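PDB 2HRA: glutamate--tRNA ligase, cytoplasmic from Saccharomyces cerevisiae, which attaches glutamate to its cognate tRNA in an ATP-dependent two-step reaction, and is seen here as its N-terminal GST-fold domain that joins the cofactor Arc1p. Local coordinates for residues A94-L99 and F128-L133. Numbering follows the deposited sequence.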
loop_
_atom_site.group_PDB
_atom_site.type_symbol
_atom_site.label_atom_id
_atom_site.label_comp_id
_atom_site.label_asym_id
_atom_site.label_seq_id
_atom_site.Cartn_x
_atom_site.Cartn_y
_atom_site.Cartn_z
ATOM N N ALA A 94 -4.513 -11.839 6.638
ATOM C CA ALA A 94 -3.486 -11.474 7.629
ATOM C C ALA A 94 -2.100 -12.006 7.307
ATOM O O ALA A 94 -1.125 -11.320 7.535
ATOM C CB ALA A 94 -3.898 -11.911 9.010
ATOM N N LYS A 95 -1.988 -13.232 6.800
ATOM C CA LYS A 95 -0.658 -13.774 6.432
ATOM C C LYS A 95 0.044 -12.916 5.407
ATOM O O LYS A 95 1.261 -12.740 5.454
ATOM C CB LYS A 95 -0.766 -15.160 5.805
ATOM C CG LYS A 95 -1.296 -16.272 6.688
ATOM C CD LYS A 95 -0.948 -17.658 6.123
ATOM C CE LYS A 95 -0.791 -17.723 4.560
ATOM N NZ LYS A 95 0.631 -17.590 4.047
ATOM N N TRP A 96 -0.711 -12.424 4.433
ATOM C CA TRP A 96 -0.111 -11.727 3.330
ATOM C C TRP A 96 0.103 -10.274 3.695
ATOM O O TRP A 96 1.050 -9.662 3.274
ATOM C CB TRP A 96 -0.942 -11.899 2.055
ATOM C CG TRP A 96 -0.842 -13.278 1.551
ATOM C CD1 TRP A 96 -1.755 -14.283 1.705
ATOM C CD2 TRP A 96 0.272 -13.848 0.841
ATOM N NE1 TRP A 96 -1.269 -15.447 1.140
ATOM C CE2 TRP A 96 -0.033 -15.197 0.597
ATOM C CE3 TRP A 96 1.491 -13.340 0.382
ATOM C CZ2 TRP A 96 0.846 -16.053 -0.080
ATOM C CZ3 TRP A 96 2.354 -14.182 -0.277
ATOM C CH2 TRP A 96 2.035 -15.522 -0.510
ATOM N N VAL A 97 -0.786 -9.714 4.480
ATOM C CA VAL A 97 -0.558 -8.388 5.038
ATOM C C VAL A 97 0.654 -8.384 5.954
ATOM O O VAL A 97 1.442 -7.456 5.918
ATOM C CB VAL A 97 -1.764 -7.917 5.809
ATOM C CG1 VAL A 97 -1.423 -6.609 6.523
ATOM C CG2 VAL A 97 -2.935 -7.749 4.826
ATOM N N ASN A 98 0.807 -9.427 6.766
ATOM C CA ASN A 98 2.020 -9.592 7.581
ATOM C C ASN A 98 3.283 -9.660 6.740
ATOM O O ASN A 98 4.287 -9.007 7.052
ATOM C CB ASN A 98 1.914 -10.850 8.440
ATOM C CG ASN A 98 0.899 -10.709 9.565
ATOM O OD1 ASN A 98 0.573 -9.599 10.002
ATOM N ND2 ASN A 98 0.401 -11.837 10.053
ATOM N N LEU A 99 3.264 -10.462 5.677
ATOM C CA LEU A 99 4.431 -10.547 4.789
ATOM C C LEU A 99 4.807 -9.184 4.213
ATOM O O LEU A 99 5.984 -8.815 4.160
ATOM C CB LEU A 99 4.175 -11.525 3.621
ATOM C CG LEU A 99 5.407 -11.707 2.712
ATOM C CD1 LEU A 99 6.527 -12.464 3.431
ATOM C CD2 LEU A 99 5.053 -12.374 1.394
ATOM N N PHE A 128 -4.806 -12.500 -8.619
ATOM C CA PHE A 128 -4.618 -11.812 -7.353
ATOM C C PHE A 128 -4.229 -12.821 -6.283
ATOM O O PHE A 128 -4.428 -14.001 -6.451
ATOM C CB PHE A 128 -5.892 -11.061 -6.977
ATOM C CG PHE A 128 -6.264 -10.027 -7.981
ATOM C CD1 PHE A 128 -7.466 -10.086 -8.647
ATOM C CD2 PHE A 128 -5.359 -9.051 -8.331
ATOM C CE1 PHE A 128 -7.781 -9.151 -9.609
ATOM C CE2 PHE A 128 -5.666 -8.131 -9.280
ATOM C CZ PHE A 128 -6.876 -8.184 -9.923
ATOM N N ILE A 129 -3.676 -12.332 -5.182
ATOM C CA ILE A 129 -3.013 -13.189 -4.193
ATOM C C ILE A 129 -3.901 -14.285 -3.637
ATOM O O ILE A 129 -3.472 -15.439 -3.503
ATOM C CB ILE A 129 -2.369 -12.351 -3.052
ATOM C CG1 ILE A 129 -1.097 -11.670 -3.608
ATOM C CG2 ILE A 129 -2.039 -13.266 -1.857
ATOM C CD1 ILE A 129 -0.523 -10.486 -2.760
ATOM N N LEU A 130 -5.163 -13.949 -3.386
ATOM C CA LEU A 130 -6.082 -14.909 -2.812
ATOM C C LEU A 130 -6.996 -15.538 -3.841
ATOM O O LEU A 130 -7.825 -16.362 -3.489
ATOM C CB LEU A 130 -6.881 -14.295 -1.667
ATOM C CG LEU A 130 -6.065 -13.860 -0.462
ATOM C CD1 LEU A 130 -6.982 -13.194 0.541
ATOM C CD2 LEU A 130 -5.315 -15.074 0.143
ATOM N N GLY A 131 -6.837 -15.179 -5.108
ATOM C CA GLY A 131 -7.452 -15.937 -6.183
ATOM C C GLY A 131 -8.904 -15.600 -6.453
ATOM O O GLY A 131 -9.633 -16.431 -6.991
ATOM N N GLY A 132 -9.349 -14.406 -6.077
ATOM C CA GLY A 132 -10.702 -13.943 -6.444
ATOM C C GLY A 132 -10.736 -13.192 -7.770
ATOM O O GLY A 132 -9.693 -12.984 -8.396
ATOM N N LEU A 133 -11.930 -12.782 -8.200
ATOM C CA LEU A 133 -12.071 -11.909 -9.365
ATOM C C LEU A 133 -11.619 -10.512 -9.017
ATOM O O LEU A 133 -11.113 -9.793 -9.871
ATOM C CB LEU A 133 -13.518 -11.882 -9.877
ATOM C CG LEU A 133 -13.678 -11.304 -11.306
ATOM C CD1 LEU A 133 -14.672 -12.094 -12.106
ATOM C CD2 LEU A 133 -14.073 -9.821 -11.330
#
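Trp96 turns its indole out from the helix with CG anti to its own carbonyl carbon (chi1 -71°), and Ile129 answers with its CG2 methyl anti to its backbone N, putting that methyl on the ring. The result is a CH-pi contact: Ile129 CG2 lies 3.5 Å from the centroid of the five-membered ring of Trp96, only 5° off the ring normal. Tryptophan suits the site by offering a broad, flat apolar face. A beta-branched residue suits the other side, since one branch can press on the ring while the rest of the side chain packs against Leu119, Leu123, Cys142 and Trp167. Leu130 adds a looser contact: its forked end brings CD2 obliquely to 4.0 Å from Trp96 CD1, although its CB does not point there. Lys95 NZ stands 3.9 Å above the plane of the opposite face, toward the rim. Phe128 to Gly131 form a type I turn, closed by the hydrogen bond from Gly131 N to Phe128 O, and glycine fits its last position because phi there is positive (82°). Without the indole, as with an alanine here, the Ile129 methyl would probably lose its aromatic platform and a gap would open between helix and turn. The turn belongs to a region that interacts with Arc1p, and its Ile129 backbone is hydrogen-bonded to Gln122 and Asp139. The indole from helix 90-104 also touches Leu119 of helix 109-122 and Ala138 of helix 137-148.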